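Local coordinates for type IV pilus biogenesis factor PilY1 (Pseudomonas aeruginosa, PDB 3HX6), which primes type IV pilus assembly, probably regulates pilus retraction through calcium binding and release, and adheres to host-cell integrins, represented here by its C-terminal beta-propeller domain, at residues A[264-268]-A[279-283]; A[202-206]-A[294-300]; A[51-57]-A[84-90]; A[152-156]-A[167-172]; A[320-326]-A[364-369]. The protein carries 3 engineered substitutions. All blocks are in the same frame, centred on the assembly; numbering follows the deposited sequence.

Five contacts within one beta-propeller domain illustrate how chemistry follows position. Interactions 1 and 4 are buried hairpins, each joining neighbouring strands of a four-stranded antiparallel blade; interaction 3 is the pairing of an edge strand of another blade and is only partly buried. Interactions 2 and 5 involve loops and rely mainly on polar side chains. Interaction 5 is nevertheless buried, whereas interaction 2 is partly exposed. The contacts also work in pairs: interactions 1 and 2 meet at the calcium site, where His204 reaches Asp266, and interactions 3 and 4 meet where Arg84 hydrogen-bonds and Tyr89 packs against the next blade. Interaction 5 stands apart, its centre about 37 Å from the centres of interactions 3 and 4.

Interaction 1 of 5, residues A[264-268]-A[279-283]; sequences VADYA and RFDLI. With CA (calcium ion), chain C.
Tyr267, Ala268 and Leu282 carry most of this antiparallel beta hairpin, part of one propeller blade, and show how a strand pair can lead directly out of a metal-binding loop. The Tyr267 ring receives the guanidinium of Arg279 on one face: the planes are 28° apart and the centres 4.0 Å apart, an off-centre cation-pi stack. A bend at chi3 (76°) turns the arginine onto the ring. Asp281 OD2 lies at the ring edge and binds Arg279 NH2 through its syn lone pair at 3.0 Å, steadying the stacked cation, which also reaches Asp373 and Gln375, while OD2 has a further partner in Ser309. Beyond the stack, a water joins Tyr267 OH to Arg279 NH2, and Gly378 is a second partner of that hydroxyl. Ala268 forms a hydrogen-bonded pair with Phe280, and its CB meets Leu282 CD1 at 3.9 Å. Leu282 N donates to Asp266 O at 2.8 Å. Asp266 and Tyr267 both stand opposite Ala257, a classic beta bulge next to the calcium ion. Asp258, Asn260 and Asp262 also bind it. Asp266 uses both oxygens, OD1 (2.7 Å; hydrogen-bonded to His204 NE2) and OD2 (2.5 Å), and Val264 O lies 2.4 Å from the ion.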
# COMPACT_ATOMS: atom_id res chain seq x y z
N VAL A 264 -7.33 2.30 -23.46
CA VAL A 264 -8.22 3.03 -24.36
C VAL A 264 -9.63 2.48 -24.18
O VAL A 264 -9.86 1.29 -24.38
CB VAL A 264 -7.80 2.85 -25.82
CG1 VAL A 264 -8.72 3.66 -26.73
CG2 VAL A 264 -6.36 3.29 -25.98
N ALA A 265 -10.56 3.35 -23.79
CA ALA A 265 -11.95 2.94 -23.57
C ALA A 265 -12.62 2.38 -24.82
O ALA A 265 -12.53 2.97 -25.90
CB ALA A 265 -12.75 4.12 -23.03
N ASP A 266 -13.30 1.25 -24.67
CA ASP A 266 -13.98 0.61 -25.79
C ASP A 266 -15.49 0.75 -25.75
O ASP A 266 -16.13 0.89 -26.79
CB ASP A 266 -13.60 -0.86 -25.84
CG ASP A 266 -12.10 -1.06 -25.87
OD1 ASP A 266 -11.45 -0.51 -26.78
OD2 ASP A 266 -11.58 -1.77 -24.98
N TYR A 267 -16.06 0.70 -24.54
CA TYR A 267 -17.50 0.84 -24.34
C TYR A 267 -17.75 1.75 -23.15
O TYR A 267 -16.85 1.99 -22.34
CB TYR A 267 -18.16 -0.50 -24.00
CG TYR A 267 -18.01 -1.61 -25.02
CD1 TYR A 267 -18.73 -1.58 -26.21
CD2 TYR A 267 -17.19 -2.70 -24.76
CE1 TYR A 267 -18.64 -2.63 -27.12
CE2 TYR A 267 -17.10 -3.75 -25.66
CZ TYR A 267 -17.82 -3.72 -26.83
OH TYR A 267 -17.72 -4.76 -27.71
N ALA A 268 -18.98 2.22 -23.03
CA ALA A 268 -19.37 3.05 -21.91
C ALA A 268 -20.74 2.51 -21.50
O ALA A 268 -21.54 2.15 -22.36
CB ALA A 268 -19.48 4.52 -22.32
N ARG A 279 -25.64 1.06 -23.08
CA ARG A 279 -24.25 0.78 -23.41
C ARG A 279 -24.01 1.56 -24.69
O ARG A 279 -24.92 1.73 -25.51
CB ARG A 279 -23.96 -0.70 -23.67
CG ARG A 279 -22.44 -0.96 -23.63
CD ARG A 279 -22.05 -2.35 -24.08
NE ARG A 279 -22.11 -2.50 -25.53
CZ ARG A 279 -21.83 -3.63 -26.17
NH1 ARG A 279 -21.48 -4.71 -25.48
NH2 ARG A 279 -21.89 -3.68 -27.49
N PHE A 280 -22.79 2.06 -24.84
CA PHE A 280 -22.41 2.83 -26.01
C PHE A 280 -21.15 2.20 -26.56
O PHE A 280 -20.26 1.83 -25.80
CB PHE A 280 -22.13 4.28 -25.60
CG PHE A 280 -23.29 4.97 -24.92
CD1 PHE A 280 -24.16 5.77 -25.64
CD2 PHE A 280 -23.51 4.80 -23.55
CE1 PHE A 280 -25.24 6.41 -25.02
CE2 PHE A 280 -24.59 5.43 -22.91
CZ PHE A 280 -25.45 6.24 -23.65
N ASP A 281 -21.09 2.05 -27.88
CA ASP A 281 -19.92 1.50 -28.53
C ASP A 281 -19.00 2.67 -28.82
O ASP A 281 -19.37 3.59 -29.55
CB ASP A 281 -20.29 0.83 -29.86
CG ASP A 281 -21.07 -0.47 -29.68
OD1 ASP A 281 -21.52 -1.03 -30.70
OD2 ASP A 281 -21.23 -0.93 -28.53
N LEU A 282 -17.80 2.65 -28.23
CA LEU A 282 -16.85 3.73 -28.46
C LEU A 282 -15.73 3.21 -29.34
O LEU A 282 -14.56 3.48 -29.10
CB LEU A 282 -16.30 4.26 -27.13
CG LEU A 282 -17.36 4.77 -26.12
CD1 LEU A 282 -16.66 5.41 -24.91
CD2 LEU A 282 -18.29 5.78 -26.80
N ILE A 283 -16.11 2.44 -30.36
CA ILE A 283 -15.17 1.87 -31.33
C ILE A 283 -15.77 2.08 -32.73
O ILE A 283 -16.96 2.36 -32.87
CB ILE A 283 -14.94 0.36 -31.11
CG1 ILE A 283 -16.29 -0.37 -31.09
CG2 ILE A 283 -14.16 0.13 -29.82
CD1 ILE A 283 -16.16 -1.88 -31.03
CA CA C . -9.30 -0.87 -25.25
O HOH W 1 -13.03 5.10 -27.51
O HOH W 2 -19.89 -5.52 -28.83
O HOH W 3 -8.43 -0.35 -27.43

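Interaction 2 of 5, residues A[202-206]-A[294-300]; sequences RLHNG and SRANDGP
In both His204 (chi1 -79°) and Asp298 (chi1 -82°), CG sits beside the backbone N and opposite the carbonyl carbon, and from these rotamers the imidazole and the carboxylate meet across two loops, one after strand 199-202 and one between strands 276-281 and 307-317 of another propeller blade. Their planes stand 85° apart. His204 ND1 donates almost straight to Asp298 OD1 at 2.7 Å, the oxygen lying in the ring plane and using its syn lone pair. Backbone bonding fixes the same pair of loops, since Gly299 N donates to His204 O at 3.1 Å. Next to it, Asn205 CA comes within 3.0 Å of Gly299 O in a CA-H...O contact. A water extends the seam, accepting from Asn205 ND2 and donating to Pro300 O.

Arg202 presents the edge of its guanidinium to Asp298 OD2, but this salt bridge is long, with NH1 at 3.9 Å. The closer ionic partner of Arg202 is Glu69. Arg295 NH1 lies 3.7 Å from Arg202 NH2, over a face of the Arg202 guanidinium, while NH2 and NH1 of Arg295 donate to the carbonyls of Pro67 and Ile68.

The other ring nitrogen of His204, NE2, is hydrogen-bonded to calcium ligand Asp266. The two carboxylates would favour a protonated imidazole, though the nearby calcium ion would work against this, and the ring ties the 294-300 loop to the second shell of the metal site.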
# COMPACT_ATOMS: atom_id res chain seq x y z
N ARG A 202 -9.05 7.96 -22.33
CA ARG A 202 -8.50 8.00 -23.67
C ARG A 202 -9.48 7.24 -24.56
O ARG A 202 -9.88 6.12 -24.22
CB ARG A 202 -7.13 7.33 -23.71
CG ARG A 202 -6.52 7.25 -25.10
CD ARG A 202 -6.30 8.62 -25.69
NE ARG A 202 -5.11 8.64 -26.55
CZ ARG A 202 -4.98 7.95 -27.67
NH1 ARG A 202 -5.98 7.18 -28.11
NH2 ARG A 202 -3.85 8.01 -28.36
N LEU A 203 -9.86 7.84 -25.68
CA LEU A 203 -10.79 7.19 -26.58
C LEU A 203 -10.16 6.85 -27.92
O LEU A 203 -9.04 7.30 -28.24
CB LEU A 203 -12.03 8.07 -26.81
CG LEU A 203 -12.76 8.55 -25.54
CD1 LEU A 203 -14.00 9.35 -25.93
CD2 LEU A 203 -13.15 7.36 -24.70
N HIS A 204 -10.87 6.05 -28.70
CA HIS A 204 -10.39 5.61 -29.99
C HIS A 204 -10.31 6.72 -31.04
O HIS A 204 -9.94 6.46 -32.18
CB HIS A 204 -11.25 4.45 -30.50
CG HIS A 204 -10.88 3.13 -29.88
ND1 HIS A 204 -9.74 2.44 -30.21
CD2 HIS A 204 -11.49 2.40 -28.91
CE1 HIS A 204 -9.66 1.34 -29.49
NE2 HIS A 204 -10.71 1.29 -28.69
N ASN A 205 -10.67 7.95 -30.68
CA ASN A 205 -10.58 9.05 -31.64
C ASN A 205 -9.19 9.68 -31.49
O ASN A 205 -8.93 10.76 -32.01
CB ASN A 205 -11.69 10.08 -31.41
CG ASN A 205 -11.45 10.95 -30.20
OD1 ASN A 205 -11.00 10.47 -29.16
ND2 ASN A 205 -11.76 12.23 -30.32
N GLY A 206 -8.32 8.97 -30.77
CA GLY A 206 -6.95 9.40 -30.55
C GLY A 206 -6.71 10.42 -29.46
O GLY A 206 -5.56 10.81 -29.22
N SER A 294 -8.54 -2.99 -31.51
CA SER A 294 -7.28 -2.49 -32.03
C SER A 294 -7.28 -0.97 -32.11
O SER A 294 -8.31 -0.34 -32.34
CB SER A 294 -7.02 -3.06 -33.43
OG SER A 294 -5.85 -2.49 -33.99
N ARG A 295 -6.10 -0.38 -31.91
CA ARG A 295 -5.94 1.06 -31.97
C ARG A 295 -5.47 1.49 -33.36
O ARG A 295 -5.42 2.68 -33.68
CB ARG A 295 -4.92 1.52 -30.94
CG ARG A 295 -5.41 1.48 -29.52
CD ARG A 295 -4.80 2.64 -28.75
NE ARG A 295 -3.53 2.30 -28.14
CZ ARG A 295 -2.69 3.19 -27.62
NH1 ARG A 295 -2.98 4.48 -27.66
NH2 ARG A 295 -1.58 2.78 -27.05
N ALA A 296 -5.11 0.50 -34.17
CA ALA A 296 -4.60 0.72 -35.52
C ALA A 296 -5.26 1.85 -36.30
O ALA A 296 -4.57 2.66 -36.91
CB ALA A 296 -4.68 -0.58 -36.32
N ASN A 297 -6.58 1.90 -36.30
CA ASN A 297 -7.28 2.94 -37.04
C ASN A 297 -7.75 4.10 -36.17
O ASN A 297 -8.61 4.87 -36.59
CB ASN A 297 -8.48 2.35 -37.78
CG ASN A 297 -8.09 1.18 -38.68
OD1 ASN A 297 -7.15 1.27 -39.46
ND2 ASN A 297 -8.82 0.08 -38.56
N ASP A 298 -7.20 4.24 -34.97
CA ASP A 298 -7.62 5.34 -34.12
C ASP A 298 -7.38 6.68 -34.80
O ASP A 298 -6.36 6.89 -35.47
CB ASP A 298 -6.88 5.30 -32.78
CG ASP A 298 -7.52 4.34 -31.80
OD1 ASP A 298 -8.36 3.52 -32.24
OD2 ASP A 298 -7.18 4.38 -30.61
N GLY A 299 -8.34 7.58 -34.64
CA GLY A 299 -8.23 8.89 -35.24
C GLY A 299 -9.52 9.67 -35.06
O GLY A 299 -10.54 9.10 -34.64
N PRO A 300 -9.52 10.97 -35.38
CA PRO A 300 -10.71 11.80 -35.22
C PRO A 300 -11.96 11.27 -35.92
O PRO A 300 -13.07 11.48 -35.45
CB PRO A 300 -10.26 13.16 -35.77
CG PRO A 300 -9.24 12.78 -36.80
CD PRO A 300 -8.45 11.70 -36.09
O HOH W 4 -12.82 13.17 -32.99

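Interaction 3 of 5, residues A[51-57]-A[84-90]; sequences SPATVGK and RAPRVYV
Backbone pairing joins Val55 and Arg87 at the centre of this contact, in which the short strand 54-55 forms one edge of a four-stranded propeller blade, beside strand 87-91. Val55 N donates to Arg87 O at 2.6 Å, and Arg87 N returns a bond to Val55 O. Tyr89 N reaches Ala53 O at 2.9 Å. A water donates to both Val55 O and Ala85 O, bridging the strands where the pairing ends.

The main polar side chain is Arg84. With CG opposite the backbone N (chi1 176°) and the chain bent at chi3 (56°), it grips Gly56 O side-on: NE lies 2.7 Å and NH2 2.9 Å from that oxygen, which sits in the guanidinium plane. A second water bridges NH2 to Lys57 O.

Packing contacts complete the interface. Val55 CG1 rests over the centre of the Arg84 guanidinium, 3.4 Å above its plane, while the other branch, CG2, meets Tyr89 CE1 at 3.9 Å. On the opposite face of the sheet Val88 CG2 packs against Thr54 CB at 3.6 Å.

Arg84 NH1 is hydrogen-bonded to Thr153 OG1 and Thr172 O of the next blade. A single cation thus holds the Gly56 carbonyl, just after the edge strand, and also spans two blades, with carbonyl and hydroxyl oxygens among its partners.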
# COMPACT_ATOMS: atom_id res chain seq x y z
N SER A 51 -13.80 15.77 -1.62
CA SER A 51 -12.97 14.97 -0.67
C SER A 51 -12.20 13.88 -1.42
O SER A 51 -10.96 13.84 -1.37
CB SER A 51 -13.84 14.35 0.42
OG SER A 51 -13.08 13.59 1.34
N PRO A 52 -12.91 12.98 -2.13
CA PRO A 52 -12.21 11.92 -2.86
C PRO A 52 -11.36 12.51 -3.99
O PRO A 52 -10.72 11.79 -4.75
CB PRO A 52 -13.35 11.06 -3.41
CG PRO A 52 -14.47 11.31 -2.46
CD PRO A 52 -14.36 12.79 -2.23
N ALA A 53 -11.38 13.84 -4.09
CA ALA A 53 -10.64 14.54 -5.12
C ALA A 53 -9.33 15.12 -4.59
O ALA A 53 -9.20 16.33 -4.42
CB ALA A 53 -11.50 15.66 -5.71
N THR A 54 -8.37 14.25 -4.33
CA THR A 54 -7.08 14.69 -3.84
C THR A 54 -6.03 14.59 -4.95
O THR A 54 -6.01 13.62 -5.70
CB THR A 54 -6.61 13.84 -2.64
OG1 THR A 54 -5.25 14.20 -2.31
CG2 THR A 54 -6.68 12.36 -2.96
N VAL A 55 -5.17 15.59 -5.04
CA VAL A 55 -4.14 15.61 -6.07
C VAL A 55 -2.74 15.63 -5.47
O VAL A 55 -2.25 16.67 -5.04
CB VAL A 55 -4.30 16.83 -7.00
CG1 VAL A 55 -3.17 16.85 -8.02
CG2 VAL A 55 -5.65 16.77 -7.70
N GLY A 56 -2.11 14.45 -5.45
CA GLY A 56 -0.76 14.33 -4.93
C GLY A 56 0.16 13.74 -5.98
O GLY A 56 0.74 14.46 -6.79
N LYS A 57 0.29 12.41 -5.97
CA LYS A 57 1.14 11.71 -6.93
C LYS A 57 0.42 11.45 -8.25
O LYS A 57 -0.79 11.68 -8.37
CB LYS A 57 1.60 10.37 -6.35
CG LYS A 57 2.54 10.45 -5.17
CD LYS A 57 3.13 9.08 -4.87
CE LYS A 57 4.13 9.13 -3.73
NZ LYS A 57 4.81 7.81 -3.54
N ARG A 84 5.04 16.94 -5.76
CA ARG A 84 3.96 17.91 -5.88
C ARG A 84 3.25 18.13 -4.55
O ARG A 84 2.94 17.18 -3.83
CB ARG A 84 2.95 17.47 -6.94
CG ARG A 84 1.74 18.38 -7.06
CD ARG A 84 0.92 18.07 -8.30
NE ARG A 84 0.49 16.68 -8.36
CZ ARG A 84 -0.16 16.14 -9.39
NH1 ARG A 84 -0.46 16.89 -10.44
NH2 ARG A 84 -0.51 14.87 -9.37
N ALA A 85 2.99 19.40 -4.22
CA ALA A 85 2.31 19.73 -2.98
C ALA A 85 0.87 19.23 -3.03
O ALA A 85 0.07 19.69 -3.84
CB ALA A 85 2.33 21.24 -2.76
N PRO A 86 0.52 18.27 -2.16
CA PRO A 86 -0.82 17.69 -2.09
C PRO A 86 -1.94 18.72 -1.93
O PRO A 86 -1.79 19.72 -1.23
CB PRO A 86 -0.73 16.74 -0.90
CG PRO A 86 0.70 16.29 -0.96
CD PRO A 86 1.43 17.58 -1.22
N ARG A 87 -3.07 18.45 -2.58
CA ARG A 87 -4.23 19.33 -2.51
C ARG A 87 -5.50 18.50 -2.58
O ARG A 87 -5.57 17.49 -3.29
CB ARG A 87 -4.22 20.33 -3.67
CG ARG A 87 -3.18 21.43 -3.56
CD ARG A 87 -3.56 22.43 -2.47
NE ARG A 87 -2.64 23.56 -2.41
CZ ARG A 87 -1.37 23.47 -2.01
NH1 ARG A 87 -0.87 22.30 -1.64
NH2 ARG A 87 -0.60 24.55 -2.00
N VAL A 88 -6.52 18.92 -1.83
CA VAL A 88 -7.80 18.23 -1.84
C VAL A 88 -8.85 19.26 -2.19
O VAL A 88 -9.03 20.25 -1.48
CB VAL A 88 -8.12 17.60 -0.47
CG1 VAL A 88 -9.55 17.07 -0.46
CG2 VAL A 88 -7.15 16.46 -0.19
N TYR A 89 -9.53 19.04 -3.31
CA TYR A 89 -10.55 19.95 -3.76
C TYR A 89 -11.92 19.44 -3.35
O TYR A 89 -12.27 18.29 -3.59
CB TYR A 89 -10.44 20.12 -5.28
CG TYR A 89 -9.07 20.58 -5.71
CD1 TYR A 89 -8.00 19.68 -5.79
CD2 TYR A 89 -8.81 21.93 -5.96
CE1 TYR A 89 -6.72 20.12 -6.11
CE2 TYR A 89 -7.53 22.37 -6.28
CZ TYR A 89 -6.49 21.46 -6.35
OH TYR A 89 -5.22 21.91 -6.64
N VAL A 90 -12.69 20.32 -2.71
CA VAL A 90 -14.01 19.97 -2.23
C VAL A 90 -15.06 20.83 -2.93
O VAL A 90 -14.81 22.00 -3.23
CB VAL A 90 -14.13 20.20 -0.70
CG1 VAL A 90 -15.51 19.78 -0.21
CG2 VAL A 90 -13.04 19.42 0.02
O HOH W 5 -1.87 19.04 -5.89
O HOH W 6 -2.39 12.98 -10.43

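Interaction 4 of 5, residues A[152-156]-A[167-172]; sequences HTVLI and FALDVT
The hairpin of strands 150-158 and 165-170 forms the middle of a four-stranded propeller blade, and here Leu155 and Leu169 make a hydrogen-bonded pair. Leu155 N donates to Leu169 O at 2.9 Å, and Leu169 N answers with a bond to Leu155 O at 2.7 Å. The leucine side chains lie on one face of the sheet, where Leu97 of the neighbouring blade touches both. Val154, Ile156 and Ala168 occupy the other face. Val154 CG2, opposite the backbone N because CG1 takes the position between N and the carbonyl carbon (chi1 69°), presses to 2.9 Å from Leu169 O, a tight fit.

Toward the open end of the hairpin, side chains take over from backbone pairing. Val171 N still donates to Thr153 O, and Thr153 CG2 meets Val171 CG1 at 3.6 Å. Then Thr172 OG1 accepts from Thr153 N at 2.7 Å and donates a hydrogen bond to Asp170 OD1, also at 2.7 Å. The same carboxylate oxygen receives Thr172 N at 3.1 Å, making an Asx turn. His152 crosses Asp170 at about a right angle, with its ring stacked on Phe147 and NE2 bonded to the Phe147 carbonyl.

Two donors from Thr172 therefore converge on Asp170 OD1. The bond from N closes the Asx turn; the bond from OG1 directs the hydroxyl proton toward the carboxylate, leaving the threonine oxygen to stand in for a backbone carbonyl as acceptor for the strand opposite.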
# COMPACT_ATOMS: atom_id res chain seq x y z
N HIS A 152 -1.13 15.99 -17.85
CA HIS A 152 -1.63 17.02 -16.95
C HIS A 152 -2.51 16.31 -15.94
O HIS A 152 -2.92 15.16 -16.16
CB HIS A 152 -2.55 18.01 -17.68
CG HIS A 152 -1.94 18.62 -18.90
ND1 HIS A 152 -1.29 19.84 -18.87
CD2 HIS A 152 -1.90 18.19 -20.18
CE1 HIS A 152 -0.87 20.13 -20.09
NE2 HIS A 152 -1.22 19.14 -20.90
N THR A 153 -2.79 16.99 -14.84
CA THR A 153 -3.70 16.45 -13.85
C THR A 153 -4.85 17.43 -13.99
O THR A 153 -4.67 18.65 -13.87
CB THR A 153 -3.15 16.50 -12.42
OG1 THR A 153 -2.01 15.65 -12.31
CG2 THR A 153 -4.22 16.02 -11.44
N VAL A 154 -6.04 16.91 -14.28
CA VAL A 154 -7.18 17.78 -14.47
C VAL A 154 -8.24 17.56 -13.40
O VAL A 154 -8.23 16.55 -12.70
CB VAL A 154 -7.82 17.54 -15.86
CG1 VAL A 154 -8.48 16.16 -15.91
CG2 VAL A 154 -8.85 18.62 -16.16
N LEU A 155 -9.12 18.54 -13.26
CA LEU A 155 -10.21 18.48 -12.30
C LEU A 155 -11.46 18.88 -13.07
O LEU A 155 -11.50 19.93 -13.69
CB LEU A 155 -9.96 19.44 -11.13
CG LEU A 155 -11.06 19.53 -10.06
CD1 LEU A 155 -10.48 20.08 -8.76
CD2 LEU A 155 -12.20 20.40 -10.56
N ILE A 156 -12.47 18.02 -13.04
CA ILE A 156 -13.72 18.31 -13.72
C ILE A 156 -14.80 18.57 -12.67
O ILE A 156 -15.03 17.74 -11.79
CB ILE A 156 -14.14 17.14 -14.66
CG1 ILE A 156 -13.11 16.98 -15.79
CG2 ILE A 156 -15.48 17.44 -15.30
CD1 ILE A 156 -11.78 16.46 -15.36
N PHE A 167 -17.20 22.31 -16.05
CA PHE A 167 -15.95 23.02 -16.20
C PHE A 167 -14.79 22.09 -15.88
O PHE A 167 -14.95 21.09 -15.17
CB PHE A 167 -15.88 24.30 -15.34
CG PHE A 167 -15.94 24.05 -13.86
CD1 PHE A 167 -17.15 24.14 -13.17
CD2 PHE A 167 -14.78 23.76 -13.15
CE1 PHE A 167 -17.20 23.95 -11.79
CE2 PHE A 167 -14.82 23.56 -11.77
CZ PHE A 167 -16.04 23.66 -11.09
N ALA A 168 -13.63 22.40 -16.44
CA ALA A 168 -12.44 21.61 -16.23
C ALA A 168 -11.30 22.54 -15.88
O ALA A 168 -11.16 23.61 -16.47
CB ALA A 168 -12.10 20.81 -17.49
N LEU A 169 -10.50 22.16 -14.89
CA LEU A 169 -9.36 22.98 -14.50
C LEU A 169 -8.11 22.13 -14.66
O LEU A 169 -8.16 20.91 -14.52
CB LEU A 169 -9.49 23.42 -13.04
CG LEU A 169 -10.78 24.14 -12.61
CD1 LEU A 169 -10.75 24.40 -11.11
CD2 LEU A 169 -10.93 25.43 -13.39
N ASP A 170 -7.00 22.78 -14.99
CA ASP A 170 -5.73 22.09 -15.11
C ASP A 170 -5.15 22.27 -13.71
O ASP A 170 -4.78 23.38 -13.33
CB ASP A 170 -4.81 22.77 -16.13
CG ASP A 170 -3.50 22.02 -16.30
OD1 ASP A 170 -2.93 21.55 -15.29
OD2 ASP A 170 -3.03 21.90 -17.45
N VAL A 171 -5.10 21.19 -12.96
CA VAL A 171 -4.62 21.25 -11.59
C VAL A 171 -3.25 20.59 -11.39
O VAL A 171 -2.85 20.24 -10.27
CB VAL A 171 -5.70 20.62 -10.67
CG1 VAL A 171 -5.31 19.21 -10.23
CG2 VAL A 171 -5.97 21.53 -9.50
N THR A 172 -2.51 20.43 -12.48
CA THR A 172 -1.18 19.82 -12.44
C THR A 172 -0.27 20.58 -11.48
O THR A 172 0.48 19.97 -10.71
CB THR A 172 -0.54 19.83 -13.84
OG1 THR A 172 -1.47 19.32 -14.79
CG2 THR A 172 0.73 18.98 -13.84
O HOH W 7 -0.01 21.44 -16.71

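Interaction 5 of 5, residues A[320-326]-A[364-369]; sequences DSAGAAQ and RAQTLY
Asp320 and Arg364 form the ionic part of the first shell, and Gln326 with Tyr369 the neutral part. Arg364 NE donates to Asp320 OD2 at 2.8 Å, on the anti lone pair of the carboxylate, although the two flat groups stand 89° apart. Arg364 NH2 is less surely placed, lying too close to Ala325 O in the model. Gln326 extends beyond CG and sends NE2 to Tyr369 OH at 2.5 Å, arriving at the ring edge with amide and ring planes 79° apart; the distance is unusually short, and the detail of the amide uncertain. Its OE1 lies 2.8 Å from Thr367 OG1 and also 2.9 Å from Ala365 O, an approach of two acceptors.

A second shell sets these groups in place. Asp320 CG stands between the backbone N and the carbonyl carbon (chi1 54°), so that OD1 curls back to accept Ala324 N at 2.8 Å. This bond closes the loop just after the type I turn from Asp320 to Gly323 while OD2 serves the arginine. Thr367 CG2 covers part of one face of the Tyr369 ring.

Further out, Thr367 OG1 bonds to Asp437 and Tyr369 OH to Arg389, and Tyr369 meets the rings of Tyr316 and Phe347. Through the Asp320-Arg364 salt bridge and Gln326, a loop of the propeller domain is tied to strand 367-373 of its large mixed sheet, which runs between strands 343-348 and 433-437.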
# COMPACT_ATOMS: atom_id res chain seq x y z
N ASP A 320 -39.33 -1.72 -10.43
CA ASP A 320 -39.48 -2.40 -9.16
C ASP A 320 -40.37 -3.63 -9.31
O ASP A 320 -40.71 -4.03 -10.42
CB ASP A 320 -40.05 -1.47 -8.09
CG ASP A 320 -41.35 -0.81 -8.52
OD1 ASP A 320 -42.14 -1.45 -9.24
OD2 ASP A 320 -41.57 0.36 -8.13
N SER A 321 -40.73 -4.22 -8.17
CA SER A 321 -41.58 -5.41 -8.12
C SER A 321 -42.93 -5.17 -8.78
O SER A 321 -43.47 -6.06 -9.43
CB SER A 321 -41.82 -5.82 -6.66
OG SER A 321 -40.64 -5.74 -5.90
N ALA A 322 -43.47 -3.97 -8.60
CA ALA A 322 -44.77 -3.62 -9.16
C ALA A 322 -44.70 -3.21 -10.63
O ALA A 322 -45.74 -3.06 -11.28
CB ALA A 322 -45.40 -2.51 -8.33
N GLY A 323 -43.49 -3.01 -11.14
CA GLY A 323 -43.35 -2.63 -12.54
C GLY A 323 -43.07 -1.16 -12.78
O GLY A 323 -43.04 -0.72 -13.93
N ALA A 324 -42.85 -0.40 -11.71
CA ALA A 324 -42.57 1.03 -11.83
C ALA A 324 -41.08 1.26 -12.07
O ALA A 324 -40.23 0.62 -11.44
CB ALA A 324 -43.00 1.75 -10.56
N ALA A 325 -40.77 2.18 -12.98
CA ALA A 325 -39.40 2.51 -13.35
C ALA A 325 -38.56 2.94 -12.16
O ALA A 325 -39.04 3.66 -11.29
CB ALA A 325 -39.42 3.63 -14.40
N GLN A 326 -37.30 2.52 -12.14
CA GLN A 326 -36.38 2.87 -11.07
C GLN A 326 -35.22 3.67 -11.64
O GLN A 326 -34.43 3.16 -12.43
CB GLN A 326 -35.81 1.62 -10.41
CG GLN A 326 -36.82 0.80 -9.63
CD GLN A 326 -36.26 -0.55 -9.26
OE1 GLN A 326 -36.32 -0.97 -8.10
NE2 GLN A 326 -35.70 -1.24 -10.25
N ARG A 364 -41.83 1.79 -2.62
CA ARG A 364 -41.21 0.75 -3.42
C ARG A 364 -39.76 0.58 -3.02
O ARG A 364 -39.17 1.45 -2.38
CB ARG A 364 -41.29 1.12 -4.91
CG ARG A 364 -41.54 2.61 -5.14
CD ARG A 364 -40.43 3.29 -5.91
NE ARG A 364 -40.29 2.67 -7.22
CZ ARG A 364 -39.68 3.22 -8.26
NH1 ARG A 364 -39.14 4.43 -8.16
NH2 ARG A 364 -39.63 2.55 -9.39
N ALA A 365 -39.18 -0.54 -3.41
CA ALA A 365 -37.79 -0.83 -3.10
C ALA A 365 -36.89 -0.43 -4.26
O ALA A 365 -37.31 -0.49 -5.42
CB ALA A 365 -37.61 -2.31 -2.81
N GLN A 366 -35.68 0.01 -3.94
CA GLN A 366 -34.70 0.33 -4.96
C GLN A 366 -33.98 -1.00 -5.12
O GLN A 366 -34.12 -1.88 -4.26
CB GLN A 366 -33.77 1.45 -4.50
CG GLN A 366 -34.46 2.80 -4.45
CD GLN A 366 -35.24 3.11 -5.71
OE1 GLN A 366 -34.71 3.01 -6.83
NE2 GLN A 366 -36.50 3.49 -5.55
N THR A 367 -33.21 -1.17 -6.18
CA THR A 367 -32.61 -2.46 -6.42
C THR A 367 -31.18 -2.45 -6.95
O THR A 367 -30.75 -1.49 -7.58
CB THR A 367 -33.49 -3.23 -7.44
OG1 THR A 367 -34.87 -3.16 -7.02
CG2 THR A 367 -33.07 -4.68 -7.57
N LEU A 368 -30.46 -3.54 -6.68
CA LEU A 368 -29.10 -3.72 -7.18
C LEU A 368 -29.24 -4.82 -8.23
O LEU A 368 -29.80 -5.88 -7.94
CB LEU A 368 -28.14 -4.19 -6.09
CG LEU A 368 -26.69 -4.31 -6.60
CD1 LEU A 368 -26.20 -2.92 -7.03
CD2 LEU A 368 -25.79 -4.88 -5.49
N TYR A 369 -28.74 -4.57 -9.43
CA TYR A 369 -28.83 -5.55 -10.51
C TYR A 369 -27.48 -5.99 -11.03
O TYR A 369 -26.51 -5.24 -11.00
CB TYR A 369 -29.60 -4.97 -11.72
CG TYR A 369 -31.04 -4.61 -11.46
CD1 TYR A 369 -31.40 -3.32 -11.09
CD2 TYR A 369 -32.05 -5.57 -11.59
CE1 TYR A 369 -32.73 -2.98 -10.86
CE2 TYR A 369 -33.38 -5.25 -11.36
CZ TYR A 369 -33.72 -3.95 -10.99
OH TYR A 369 -35.03 -3.62 -10.76